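Local coordinates for protein polysaccharide Lyase Family 6 (Bacteroides cellulosilyticus, PDB 6QPS) that probably cleaves alginate, with specificity for mannuronic acid, as a calcium-binding polysaccharide lyase of family 6, at residues Thr229-Ser240 with Asn253-Ala264. Sequence-based numbering, arbitrary orientation.
Sequences TIVEDNVFFRCS and NVLRRNLFYESA
N258 and N234 meet side by side at the bend between two strand pairs, their amide planes only 5° apart. N258 OD1 accepts two bonds from N234, from backbone N and from ND2, each at 3.0 Å. N258 ND2 donates to V231 O at 3.1 Å, arriving from above the carbonyl plane, while R256 N takes the same oxygen end-on. On the strands either side, parallel backbone bonds keep I230–E232 level with V254–R256 and V235–F237 with L259–Y261.

Two aromatic pairs sit level across the strands, their rings near parallel but slid, with little overlap. F260 CE2 lies over a face of F236, 3.4 Å from CD1. With CG anti to the carbonyl carbon in both (chi1 near -60°), these rings lie side by side on the same face as V231 and L255. On the other face, F237 CD2 and CE2 lie by Y261 CD1 and CE1, CD2 to CD1 3.5 Å. S263 OG accepts from C239 N and donates to Y261 O; S240 OG accepts from A264 N, where the chain leaves the strands.

Two salt bridges lie at the bend and one beyond the second strand pair. D233 OD1 offers its syn lone pair to R257 NE at 2.9 Å, with the two planes 88° apart. E232 OE2 takes R256 NH1 at 2.8 Å. Farther on, R238 grips E262 side-on: NE, at 2.8 Å, and NH2 both reach OE1 in the guanidinium plane.

N258 ND2 also bonds N280 OD1, extending an asparagine ladder N234–N258–N280, while N234 OD1 accepts from N199 N and N234 ND2 donates to I196 O. E278 pairs with R256, and H285 ND1 bonds E262 OE2. I215 packs on F236 and I217 on V231, and helix 454-465 covers V235, F237 and Y261.

These are successive coils of a right-handed parallel beta-helix, as in the chondroitinase B family. Buried amides satisfy the backbone at the bend, and each salt-bridged pair probably offsets its own charges.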
loop_
_atom_site.group_PDB
_atom_site.type_symbol
_atom_site.label_atom_id
_atom_site.label_comp_id
_atom_site.label_asym_id
_atom_site.label_seq_id
_atom_site.Cartn_x
_atom_site.Cartn_y
_atom_site.Cartn_z
ATOM N N THR A 229 -1.156 11.304 -0.591
ATOM C CA THR A 229 -1.419 10.282 0.421
ATOM C C THR A 229 -0.100 9.857 1.067
ATOM O O THR A 229 0.907 9.682 0.373
ATOM C CB THR A 229 -2.078 9.059 -0.223
ATOM O OG1 THR A 229 -3.240 9.463 -0.950
ATOM C CG2 THR A 229 -2.500 8.036 0.832
ATOM N N ILE A 230 -0.112 9.660 2.387
ATOM C CA ILE A 230 1.063 9.210 3.143
ATOM C C ILE A 230 0.800 7.801 3.661
ATOM O O ILE A 230 -0.168 7.568 4.401
ATOM C CB ILE A 230 1.425 10.177 4.282
ATOM C CG1 ILE A 230 1.777 11.549 3.705
ATOM C CG2 ILE A 230 2.571 9.606 5.130
ATOM C CD1 ILE A 230 2.081 12.595 4.733
ATOM N N VAL A 231 1.652 6.867 3.247
ATOM C CA VAL A 231 1.589 5.459 3.655
ATOM C C VAL A 231 2.864 5.187 4.460
ATOM O O VAL A 231 3.960 5.102 3.883
ATOM C CB VAL A 231 1.507 4.540 2.427
ATOM C CG1 VAL A 231 1.436 3.077 2.824
ATOM C CG2 VAL A 231 0.321 4.933 1.527
ATOM N N GLU A 232 2.747 5.067 5.789
ATOM C CA GLU A 232 3.903 5.129 6.683
ATOM C C GLU A 232 3.819 4.101 7.806
ATOM O O GLU A 232 2.769 3.908 8.412
ATOM C CB GLU A 232 3.990 6.560 7.241
ATOM C CG GLU A 232 5.170 6.891 8.112
ATOM C CD GLU A 232 5.092 8.332 8.621
ATOM O OE1 GLU A 232 4.219 8.617 9.473
ATOM O OE2 GLU A 232 5.870 9.200 8.127
ATOM N N ASP A 233 4.931 3.425 8.076
ATOM C CA ASP A 233 5.044 2.564 9.251
ATOM C C ASP A 233 4.027 1.414 9.238
ATOM O O ASP A 233 3.531 1.014 10.290
ATOM C CB ASP A 233 4.930 3.352 10.566
ATOM C CG ASP A 233 6.059 4.324 10.785
ATOM O OD1 ASP A 233 7.216 4.005 10.463
ATOM O OD2 ASP A 233 5.792 5.443 11.285
ATOM N N ASN A 234 3.739 0.854 8.063
ATOM C CA ASN A 234 2.847 -0.295 7.964
ATOM C C ASN A 234 3.636 -1.572 7.682
ATOM O O ASN A 234 4.734 -1.535 7.115
ATOM C CB ASN A 234 1.839 -0.137 6.818
ATOM C CG ASN A 234 0.993 1.127 6.926
ATOM O OD1 ASN A 234 0.009 1.188 7.675
ATOM N ND2 ASN A 234 1.343 2.143 6.131
ATOM N N VAL A 235 3.053 -2.711 8.084
ATOM C CA VAL A 235 3.579 -4.044 7.770
ATOM C C VAL A 235 2.695 -4.704 6.719
ATOM O O VAL A 235 1.462 -4.668 6.822
ATOM C CB VAL A 235 3.646 -4.940 9.016
ATOM C CG1 VAL A 235 4.112 -6.341 8.661
ATOM C CG2 VAL A 235 4.574 -4.364 10.038
ATOM N N PHE A 236 3.338 -5.291 5.705
ATOM C CA PHE A 236 2.700 -6.129 4.684
ATOM C C PHE A 236 3.279 -7.532 4.855
ATOM O O PHE A 236 4.471 -7.751 4.621
ATOM C CB PHE A 236 2.952 -5.561 3.284
ATOM C CG PHE A 236 2.387 -4.173 3.116
ATOM C CD1 PHE A 236 3.097 -3.071 3.561
ATOM C CD2 PHE A 236 1.143 -3.981 2.571
ATOM C CE1 PHE A 236 2.566 -1.798 3.449
ATOM C CE2 PHE A 236 0.609 -2.700 2.458
ATOM C CZ PHE A 236 1.316 -1.619 2.913
ATOM N N PHE A 237 2.450 -8.483 5.277
ATOM C CA PHE A 237 2.873 -9.839 5.674
ATOM C C PHE A 237 2.182 -10.861 4.779
ATOM O O PHE A 237 0.956 -11.031 4.847
ATOM C CB PHE A 237 2.487 -10.034 7.145
ATOM C CG PHE A 237 2.683 -11.431 7.707
ATOM C CD1 PHE A 237 1.625 -12.323 7.788
ATOM C CD2 PHE A 237 3.907 -11.805 8.241
ATOM C CE1 PHE A 237 1.790 -13.592 8.362
ATOM C CE2 PHE A 237 4.081 -13.079 8.807
ATOM C CZ PHE A 237 3.040 -13.963 8.860
ATOM N N ARG A 238 2.959 -11.523 3.927
ATOM C CA ARG A 238 2.419 -12.566 3.054
ATOM C C ARG A 238 1.298 -12.019 2.175
ATOM O O ARG A 238 0.328 -12.724 1.854
ATOM C CB ARG A 238 2.016 -13.799 3.873
ATOM C CG ARG A 238 3.244 -14.390 4.554
ATOM C CD ARG A 238 2.894 -15.554 5.415
ATOM N NE ARG A 238 4.111 -16.160 5.953
ATOM C CZ ARG A 238 4.141 -17.092 6.899
ATOM N NH1 ARG A 238 3.007 -17.526 7.447
ATOM N NH2 ARG A 238 5.317 -17.581 7.292
ATOM N N CYS A 239 1.483 -10.775 1.704
ATOM C CA CYS A 239 0.542 -10.159 0.764
ATOM C C CYS A 239 0.926 -10.600 -0.644
ATOM O O CYS A 239 1.816 -10.009 -1.269
ATOM C CB CYS A 239 0.556 -8.637 0.878
ATOM S SG CYS A 239 0.142 -7.977 2.523
ATOM N N SER A 240 0.259 -11.637 -1.152
ATOM C CA SER A 240 0.731 -12.374 -2.321
ATOM C C SER A 240 -0.382 -12.597 -3.331
ATOM O O SER A 240 -0.353 -13.559 -4.095
ATOM C CB SER A 240 1.374 -13.697 -1.895
ATOM O OG SER A 240 2.444 -13.403 -1.002
ATOM N N ASN A 253 2.639 11.239 -3.742
ATOM C CA ASN A 253 2.421 10.420 -2.561
ATOM C C ASN A 253 3.750 10.152 -1.858
ATOM O O ASN A 253 4.831 10.273 -2.443
ATOM C CB ASN A 253 1.749 9.107 -2.974
ATOM C CG ASN A 253 0.430 9.368 -3.687
ATOM O OD1 ASN A 253 -0.531 9.839 -3.068
ATOM N ND2 ASN A 253 0.366 9.074 -4.979
ATOM N N VAL A 254 3.660 9.770 -0.591
ATOM C CA VAL A 254 4.829 9.494 0.249
ATOM C C VAL A 254 4.664 8.092 0.830
ATOM O O VAL A 254 3.662 7.818 1.500
ATOM C CB VAL A 254 4.979 10.500 1.400
ATOM C CG1 VAL A 254 6.199 10.197 2.218
ATOM C CG2 VAL A 254 5.099 11.926 0.871
ATOM N N LEU A 255 5.631 7.210 0.574
ATOM C CA LEU A 255 5.602 5.830 1.065
ATOM C C LEU A 255 6.885 5.639 1.869
ATOM O O LEU A 255 7.984 5.612 1.294
ATOM C CB LEU A 255 5.472 4.840 -0.099
ATOM C CG LEU A 255 4.151 5.009 -0.876
ATOM C CD1 LEU A 255 4.337 5.887 -2.113
ATOM C CD2 LEU A 255 3.505 3.684 -1.238
ATOM N N ARG A 256 6.754 5.546 3.201
ATOM C CA ARG A 256 7.890 5.666 4.111
ATOM C C ARG A 256 7.860 4.607 5.212
ATOM O O ARG A 256 6.845 4.425 5.888
ATOM C CB ARG A 256 7.914 7.076 4.737
ATOM C CG ARG A 256 8.958 7.282 5.798
ATOM C CD ARG A 256 8.807 8.626 6.510
ATOM N NE ARG A 256 9.013 9.766 5.610
ATOM C CZ ARG A 256 8.146 10.753 5.424
ATOM N NH1 ARG A 256 6.976 10.752 6.043
ATOM N NH2 ARG A 256 8.470 11.745 4.596
ATOM N N ARG A 257 8.995 3.940 5.417
ATOM C CA ARG A 257 9.219 3.105 6.605
ATOM C C ARG A 257 8.231 1.940 6.698
ATOM O O ARG A 257 7.896 1.466 7.793
ATOM C CB ARG A 257 9.236 3.917 7.906
ATOM C CG ARG A 257 10.481 4.772 8.113
ATOM C CD ARG A 257 10.297 5.769 9.262
ATOM N NE ARG A 257 9.867 5.105 10.495
ATOM C CZ ARG A 257 10.628 4.913 11.558
ATOM N NH1 ARG A 257 11.899 5.294 11.578
ATOM N NH2 ARG A 257 10.115 4.297 12.613
ATOM N N ASN A 258 7.790 1.418 5.556
ATOM C CA ASN A 258 6.944 0.226 5.530
ATOM C C ASN A 258 7.833 -1.007 5.455
ATOM O O ASN A 258 8.967 -0.933 4.981
ATOM C CB ASN A 258 5.974 0.256 4.347
ATOM C CG ASN A 258 5.086 1.460 4.383
ATOM O OD1 ASN A 258 4.151 1.564 5.197
ATOM N ND2 ASN A 258 5.401 2.432 3.533
ATOM N N LEU A 259 7.317 -2.141 5.951
ATOM C CA LEU A 259 8.007 -3.432 5.921
ATOM C C LEU A 259 7.202 -4.381 5.048
ATOM O O LEU A 259 6.006 -4.575 5.295
ATOM C CB LEU A 259 8.139 -4.037 7.326
ATOM C CG LEU A 259 8.719 -5.457 7.394
ATOM C CD1 LEU A 259 10.158 -5.507 6.959
ATOM C CD2 LEU A 259 8.547 -5.975 8.823
ATOM N N PHE A 260 7.860 -4.975 4.037
ATOM C CA PHE A 260 7.245 -5.928 3.101
ATOM C C PHE A 260 7.887 -7.291 3.343
ATOM O O PHE A 260 9.037 -7.512 2.964
ATOM C CB PHE A 260 7.433 -5.467 1.660
ATOM C CG PHE A 260 6.854 -4.092 1.393
ATOM C CD1 PHE A 260 7.610 -2.946 1.598
ATOM C CD2 PHE A 260 5.531 -3.934 0.996
ATOM C CE1 PHE A 260 7.073 -1.676 1.367
ATOM C CE2 PHE A 260 5.006 -2.669 0.766
ATOM C CZ PHE A 260 5.781 -1.549 0.963
ATOM N N TYR A 261 7.154 -8.188 4.008
ATOM C CA TYR A 261 7.699 -9.442 4.522
ATOM C C TYR A 261 7.037 -10.624 3.835
ATOM O O TYR A 261 5.818 -10.811 3.947
ATOM C CB TYR A 261 7.450 -9.518 6.031
ATOM C CG TYR A 261 7.940 -10.763 6.758
ATOM C CD1 TYR A 261 7.147 -11.916 6.832
ATOM C CD2 TYR A 261 9.176 -10.782 7.393
ATOM C CE1 TYR A 261 7.576 -13.033 7.519
ATOM C CE2 TYR A 261 9.619 -11.901 8.077
ATOM C CZ TYR A 261 8.824 -13.037 8.119
ATOM O OH TYR A 261 9.219 -14.169 8.806
ATOM N N GLU A 262 7.854 -11.438 3.159
ATOM C CA GLU A 262 7.385 -12.658 2.486
ATOM C C GLU A 262 6.174 -12.393 1.582
ATOM O O GLU A 262 5.257 -13.210 1.502
ATOM C CB GLU A 262 7.074 -13.767 3.499
ATOM C CG GLU A 262 8.315 -14.313 4.196
ATOM C CD GLU A 262 8.048 -15.546 5.055
ATOM O OE1 GLU A 262 6.871 -15.913 5.288
ATOM O OE2 GLU A 262 9.045 -16.141 5.516
ATOM N N SER A 263 6.181 -11.257 0.880
ATOM C CA SER A 263 5.027 -10.809 0.100
ATOM C C SER A 263 5.350 -10.908 -1.386
ATOM O O SER A 263 6.271 -10.230 -1.868
ATOM C CB SER A 263 4.648 -9.371 0.490
ATOM O OG SER A 263 4.081 -9.321 1.800
ATOM N N ALA A 264 4.564 -11.705 -2.118
ATOM C CA ALA A 264 4.834 -12.002 -3.531
ATOM C C ALA A 264 4.344 -10.900 -4.474
ATOM O O ALA A 264 3.534 -11.125 -5.376
ATOM C CB ALA A 264 4.211 -13.344 -3.913
HETATM O O HOH W 1 8.682 1.481 10.618
HETATM O O HOH W 2 4.358 -15.251 -0.156
#